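Local coordinates for NTF2 domain-containing protein (Chaetomium thermophilum, PDB 4X2H) that has no firmly assigned function but carries an NTF2-like domain, a family whose members often act as protein-binding subunits, for example in nuclear transport, at residues V12-Y15 against Y16-I19; E57-D60 against T61-E65; P106-M109 against I110-A114. All blocks are in the same frame, centred on the assembly; numbering follows the deposited sequence.

In the fold
From the N terminus, helix 3-20 carries contact 1, helix 56-66 carries contact 2 and the short helix 107-112 carries contact 3. Each joins neighbouring turns of a single helix, so none closes a long loop; they follow one another in series and neither nest nor cross. Contacts 1 and 2 meet in space: Y15 OH and W59 NE1 lie 3.0 Å apart, a probable hydrogen bond, and I19 packs on L63, tying the two helices together beside the mixed sheet. Contact 3 stands apart, its nearest atoms about 19 Å from contact 1 and about 22 Å from contact 2, in the connection between strands 83-96 and 122-135.

Contact 1: residues V12-Y15 against Y16-I19; sequences VEWY and YRQI
Y15 drives the edge of its ring into the face of Y16, a T-shaped pair between successive residues with centroids 4.8 Å apart and planes at 75°. From CB outward, Y16 meets a different partner at each step. CB rests 3.8 Å from V12 O, and with CG anti to the carbonyl carbon (chi1 -65°) the ring swings back along the helix toward V12. There CD2 comes 3.2 Å from V12 O, which meets the ring at its edge, while V12 CG1 touches the same CD2. Y15 CD2 sits over the middle of the ring face, about equally far from all its carbons, with Y16 CZ at 3.6 Å. The hydroxyl then leaves the helix to bond D151 OD2. An alanine at Y16 is likely to leave the edge of Y15 without the face it packs on and D151 without this partner. One turn on, I19 CD1 presses on Y15 CE2 at a tight 3.3 Å. On the outer side, Q18 CG makes a CH-pi contact over the five-membered ring of W14, 3.7 Å from its centroid; E13 and R17 are looser, their opposite charges stopping short of a salt bridge, OE2 to NH2 being 4.1 Å. V12, Y16 and I19 turn to strand 83-96, the first two also to strand 122-135, and Y15 adds an edge-to-face contact with F153 on strand 145-157, so one side of helix 3-20 lies bedded on the sheet.

Contact 2: residues E57-D60 against T61-E65; sequences EEWD and TMLKE
L63 lies across the face of the W59 indole, and this is the tightly packed half of the contact. L63 CG stands almost squarely over the six-membered ring, 3.7 Å from its centroid and 9° off the normal. Its two methyls divide the rim: CD1 is 3.7 Å from W59 CE2, and CD2 is 3.5 Å from W59 CH2. The indole reaches this place because CG of W59 is anti to the backbone N (chi1 169°), while L63 folds back from the next turn. M62 adds its CB, 4.1 Å from W59 CE3. W59 also meets H178 edge-to-face, and apolar side chains of the neighbouring protein chain pack on W59 and M62. D60 is buried too; its OD1 accepts a hydrogen bond from V25 N. Round the helix, at the looser side, polar groups take over. E57 O is gripped twice, by T61 N and by T61 OG1 at 3.2 Å, the two donors coming from opposite faces of the carbonyl plane. K64 N is hydrogen-bonded to D60 O, and the exposed side chain adds aliphatic carbons alongside, CG 3.5 Å from that same D60 O. E58, partly exposed, forms a salt bridge with R51. This is the pattern of an amphipathic helix, its apolar side turned to the sheet and to the partner chain, as in NTF2-like folds, where helices pack on a curved sheet.

Contact 3: residues P106-M109 against I110-A114; sequences PQRM and IEQHA
M109 and H113 meet one turn apart, the thioether lying against the imidazole. All three M109 torsions turn the same way (chi1 -72°, then two further bends of like sign), which coils the chain back until CE sits 3.6 Å from H113 CD2. SD approaches the ring at its edge, 4.7 Å from the centroid, as a Met-aromatic contact. H113 points its own CB back to the helix, 3.3 Å from M109 O, and its NE2 is hydrogen-bonded to E163 OE2, which should help fix how the ring is turned. R108 takes a different shape: CG is wedged between the backbone N and the carbonyl carbon (chi1 64°), and from there the chain runs straight to NE. That brings the guanidinium face over P106 CB, while R108 CB is 3.7 Å from Q112 NE2. Q112 is bent, with a chi2 of 140° that is well off a staggered value; its CD lies 3.2 Å from R108 O, whose hydrogen bond comes from Q112 N at 2.9 Å. The first turn is held by M109 N to P106 O; the last, H113 N to M109 O at 3.2 Å, is weak, as suits a helix that is ending. With P106 at the N-cap and H113 the first residue to leave helical angles, this is a short, surface helix set into the connection between two adjacent antiparallel strands of the NTF2-like sheet.

Contact 1: residues V12-Y15 against Y16-I19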
# COMPACT_ATOMS: atom_id res chain seq x y z
N VAL B 12 -4.84 -11.61 -0.67
CA VAL B 12 -4.74 -11.38 0.77
C VAL B 12 -5.16 -12.64 1.52
O VAL B 12 -4.51 -13.04 2.49
CB VAL B 12 -5.62 -10.19 1.20
CG1 VAL B 12 -5.74 -10.12 2.73
CG2 VAL B 12 -5.05 -8.89 0.67
N GLU B 13 -6.24 -13.27 1.08
CA GLU B 13 -6.73 -14.47 1.73
C GLU B 13 -5.67 -15.56 1.64
O GLU B 13 -5.42 -16.27 2.61
CB GLU B 13 -8.04 -14.93 1.10
CG GLU B 13 -8.77 -16.01 1.89
CD GLU B 13 -10.13 -16.35 1.30
OE1 GLU B 13 -10.73 -15.48 0.64
OE2 GLU B 13 -10.59 -17.50 1.49
N TRP B 14 -5.03 -15.69 0.48
CA TRP B 14 -4.02 -16.72 0.29
C TRP B 14 -2.77 -16.46 1.13
O TRP B 14 -2.31 -17.33 1.85
CB TRP B 14 -3.62 -16.81 -1.19
CG TRP B 14 -2.44 -17.72 -1.38
CD1 TRP B 14 -2.45 -19.08 -1.42
CD2 TRP B 14 -1.06 -17.33 -1.55
NE1 TRP B 14 -1.18 -19.57 -1.59
CE2 TRP B 14 -0.31 -18.51 -1.67
CE3 TRP B 14 -0.40 -16.10 -1.59
CZ2 TRP B 14 1.07 -18.50 -1.84
CZ3 TRP B 14 0.97 -16.09 -1.76
CH2 TRP B 14 1.69 -17.29 -1.88
N TYR B 15 -2.23 -15.25 1.01
CA TYR B 15 -0.95 -14.90 1.60
C TYR B 15 -0.93 -15.08 3.12
O TYR B 15 -0.05 -15.75 3.67
CB TYR B 15 -0.61 -13.45 1.23
CG TYR B 15 0.71 -12.97 1.77
CD1 TYR B 15 1.89 -13.13 1.06
CD2 TYR B 15 0.79 -12.34 3.01
CE1 TYR B 15 3.10 -12.70 1.56
CE2 TYR B 15 1.99 -11.89 3.51
CZ TYR B 15 3.14 -12.08 2.79
OH TYR B 15 4.34 -11.63 3.30
N TYR B 16 -1.90 -14.50 3.81
CA TYR B 16 -1.90 -14.57 5.26
C TYR B 16 -2.37 -15.94 5.77
O TYR B 16 -2.06 -16.32 6.89
CB TYR B 16 -2.74 -13.42 5.82
CG TYR B 16 -2.10 -12.09 5.50
CD1 TYR B 16 -1.03 -11.61 6.24
CD2 TYR B 16 -2.53 -11.33 4.41
CE1 TYR B 16 -0.43 -10.40 5.93
CE2 TYR B 16 -1.93 -10.14 4.09
CZ TYR B 16 -0.88 -9.67 4.85
OH TYR B 16 -0.29 -8.47 4.52
N ARG B 17 -3.08 -16.69 4.93
CA ARG B 17 -3.43 -18.07 5.29
C ARG B 17 -2.16 -18.93 5.31
O ARG B 17 -2.00 -19.78 6.19
CB ARG B 17 -4.46 -18.65 4.32
CG ARG B 17 -5.02 -20.01 4.75
CD ARG B 17 -5.66 -20.75 3.58
NE ARG B 17 -6.36 -19.85 2.66
CZ ARG B 17 -6.24 -19.87 1.33
NH1 ARG B 17 -5.45 -20.75 0.73
NH2 ARG B 17 -6.93 -19.00 0.60
N GLN B 18 -1.27 -18.73 4.34
CA GLN B 18 -0.02 -19.48 4.31
C GLN B 18 0.79 -19.22 5.57
O GLN B 18 1.26 -20.15 6.23
CB GLN B 18 0.83 -19.12 3.08
CG GLN B 18 0.16 -19.33 1.72
CD GLN B 18 -0.71 -20.57 1.66
OE1 GLN B 18 -1.95 -20.49 1.63
NE2 GLN B 18 -0.08 -21.74 1.64
N ILE B 19 0.95 -17.95 5.92
CA ILE B 19 1.74 -17.57 7.07
C ILE B 19 1.13 -18.18 8.33
O ILE B 19 1.83 -18.82 9.12
CB ILE B 19 1.84 -16.04 7.21
CG1 ILE B 19 2.58 -15.48 5.98
CG2 ILE B 19 2.57 -15.66 8.50
CD1 ILE B 19 2.69 -13.97 5.95

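Contact 2: residues E57-D60 against T61-E65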
# COMPACT_ATOMS: atom_id res chain seq x y z
N GLU B 57 12.67 -16.56 -0.28
CA GLU B 57 13.05 -17.72 0.52
C GLU B 57 13.57 -17.30 1.89
O GLU B 57 13.27 -17.94 2.90
CB GLU B 57 14.11 -18.56 -0.21
CG GLU B 57 13.55 -19.43 -1.33
CD GLU B 57 13.19 -18.65 -2.59
OE1 GLU B 57 12.51 -19.23 -3.46
OE2 GLU B 57 13.58 -17.46 -2.71
N GLU B 58 14.36 -16.23 1.92
CA GLU B 58 14.89 -15.74 3.19
C GLU B 58 13.77 -15.18 4.06
O GLU B 58 13.75 -15.38 5.27
CB GLU B 58 15.96 -14.67 2.95
CG GLU B 58 16.59 -14.15 4.24
CD GLU B 58 17.72 -13.17 4.01
OE1 GLU B 58 18.16 -12.53 4.99
OE2 GLU B 58 18.19 -13.04 2.85
N TRP B 59 12.83 -14.49 3.43
CA TRP B 59 11.65 -13.97 4.13
C TRP B 59 10.87 -15.12 4.77
O TRP B 59 10.43 -15.00 5.91
CB TRP B 59 10.79 -13.17 3.16
CG TRP B 59 9.42 -12.77 3.64
CD1 TRP B 59 8.25 -12.88 2.93
CD2 TRP B 59 9.06 -12.20 4.90
NE1 TRP B 59 7.20 -12.41 3.67
CE2 TRP B 59 7.67 -11.98 4.89
CE3 TRP B 59 9.78 -11.84 6.05
CZ2 TRP B 59 6.98 -11.44 5.97
CZ3 TRP B 59 9.10 -11.31 7.12
CH2 TRP B 59 7.71 -11.10 7.07
N ASP B 60 10.70 -16.23 4.05
CA ASP B 60 10.05 -17.41 4.62
C ASP B 60 10.81 -17.91 5.85
O ASP B 60 10.21 -18.33 6.85
CB ASP B 60 9.94 -18.53 3.58
CG ASP B 60 8.65 -18.45 2.76
OD1 ASP B 60 7.61 -18.05 3.32
OD2 ASP B 60 8.68 -18.79 1.56
N THR B 61 12.14 -17.85 5.79
CA THR B 61 12.96 -18.30 6.91
C THR B 61 12.81 -17.37 8.11
O THR B 61 12.75 -17.82 9.26
CB THR B 61 14.45 -18.40 6.51
OG1 THR B 61 14.59 -19.38 5.48
CG2 THR B 61 15.32 -18.78 7.70
N MET B 62 12.74 -16.07 7.84
CA MET B 62 12.56 -15.08 8.89
C MET B 62 11.22 -15.27 9.60
O MET B 62 11.13 -15.12 10.82
CB MET B 62 12.66 -13.67 8.31
CG MET B 62 14.06 -13.33 7.81
SD MET B 62 14.13 -11.86 6.77
CE MET B 62 13.66 -10.58 7.93
N LEU B 63 10.19 -15.61 8.83
CA LEU B 63 8.88 -15.88 9.41
C LEU B 63 8.94 -17.10 10.33
O LEU B 63 8.35 -17.10 11.41
CB LEU B 63 7.84 -16.10 8.31
CG LEU B 63 7.35 -14.84 7.60
CD1 LEU B 63 6.57 -15.21 6.34
CD2 LEU B 63 6.49 -13.98 8.53
N LYS B 64 9.66 -18.13 9.89
CA LYS B 64 9.87 -19.31 10.72
C LYS B 64 10.57 -18.96 12.02
O LYS B 64 10.17 -19.41 13.10
CB LYS B 64 10.70 -20.36 9.97
CG LYS B 64 9.92 -21.16 8.95
CD LYS B 64 10.80 -22.22 8.30
CE LYS B 64 11.07 -21.90 6.84
NZ LYS B 64 12.12 -22.79 6.26
N GLU B 65 11.62 -18.15 11.92
CA GLU B 65 12.41 -17.77 13.09
C GLU B 65 11.58 -16.91 14.04
O GLU B 65 11.75 -17.00 15.26
CB GLU B 65 13.67 -17.02 12.66
CG GLU B 65 14.67 -17.89 11.92
CD GLU B 65 15.77 -17.09 11.23
OE1 GLU B 65 15.62 -15.86 11.08
OE2 GLU B 65 16.79 -17.70 10.84

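Contact 3: residues P106-M109 against I110-A114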
# COMPACT_ATOMS: atom_id res chain seq x y z
N PRO B 106 2.74 -12.06 -22.88
CA PRO B 106 2.49 -12.71 -24.17
C PRO B 106 1.75 -11.76 -25.09
O PRO B 106 0.84 -11.06 -24.64
CB PRO B 106 1.61 -13.92 -23.81
CG PRO B 106 1.87 -14.17 -22.38
CD PRO B 106 2.18 -12.83 -21.76
N GLN B 107 2.13 -11.72 -26.37
CA GLN B 107 1.53 -10.78 -27.30
C GLN B 107 0.01 -10.90 -27.31
O GLN B 107 -0.69 -9.89 -27.39
CB GLN B 107 2.08 -11.02 -28.70
CG GLN B 107 1.59 -10.03 -29.73
CD GLN B 107 2.08 -10.37 -31.12
OE1 GLN B 107 2.88 -11.28 -31.30
NE2 GLN B 107 1.59 -9.64 -32.11
N ARG B 108 -0.48 -12.13 -27.21
CA ARG B 108 -1.91 -12.39 -27.28
C ARG B 108 -2.66 -11.72 -26.14
O ARG B 108 -3.82 -11.33 -26.29
CB ARG B 108 -2.18 -13.90 -27.26
CG ARG B 108 -1.76 -14.58 -25.96
CD ARG B 108 -1.96 -16.08 -26.00
NE ARG B 108 -1.43 -16.71 -24.79
CZ ARG B 108 -0.18 -17.16 -24.66
NH1 ARG B 108 0.68 -17.08 -25.67
NH2 ARG B 108 0.21 -17.71 -23.51
N MET B 109 -2.01 -11.58 -24.99
CA MET B 109 -2.64 -10.97 -23.82
C MET B 109 -2.79 -9.47 -24.00
O MET B 109 -3.71 -8.86 -23.46
CB MET B 109 -1.84 -11.28 -22.56
CG MET B 109 -1.96 -12.73 -22.10
SD MET B 109 -3.64 -13.16 -21.61
CE MET B 109 -3.80 -12.23 -20.08
N ILE B 110 -1.87 -8.87 -24.76
CA ILE B 110 -1.95 -7.45 -25.06
C ILE B 110 -3.06 -7.20 -26.07
O ILE B 110 -3.85 -6.28 -25.91
CB ILE B 110 -0.60 -6.91 -25.58
CG1 ILE B 110 0.45 -7.00 -24.47
CG2 ILE B 110 -0.75 -5.47 -26.06
CD1 ILE B 110 1.85 -6.63 -24.90
N GLU B 111 -3.12 -8.03 -27.11
CA GLU B 111 -4.14 -7.89 -28.14
C GLU B 111 -5.54 -8.13 -27.61
O GLU B 111 -6.48 -7.40 -27.94
CB GLU B 111 -3.87 -8.85 -29.31
CG GLU B 111 -4.84 -8.67 -30.48
CD GLU B 111 -4.62 -9.67 -31.60
OE1 GLU B 111 -4.72 -10.89 -31.36
OE2 GLU B 111 -4.33 -9.22 -32.74
N GLN B 112 -5.70 -9.16 -26.77
CA GLN B 112 -7.03 -9.58 -26.33
C GLN B 112 -7.58 -8.78 -25.16
O GLN B 112 -8.79 -8.72 -24.97
CB GLN B 112 -7.01 -11.06 -25.95
CG GLN B 112 -7.22 -11.99 -27.13
CD GLN B 112 -6.33 -13.21 -27.09
OE1 GLN B 112 -6.20 -13.86 -26.05
NE2 GLN B 112 -5.72 -13.52 -28.22
N HIS B 113 -6.70 -8.17 -24.38
CA HIS B 113 -7.12 -7.45 -23.19
C HIS B 113 -6.68 -6.00 -23.21
O HIS B 113 -5.51 -5.68 -23.00
CB HIS B 113 -6.60 -8.15 -21.94
CG HIS B 113 -7.11 -9.55 -21.81
ND1 HIS B 113 -8.44 -9.84 -21.58
CD2 HIS B 113 -6.48 -10.75 -21.91
CE1 HIS B 113 -8.60 -11.15 -21.53
NE2 HIS B 113 -7.43 -11.72 -21.73
N ALA B 114 -7.64 -5.12 -23.47
CA ALA B 114 -7.40 -3.69 -23.42
C ALA B 114 -7.22 -3.30 -21.96
O ALA B 114 -7.55 -4.07 -21.06
CB ALA B 114 -8.56 -2.93 -24.04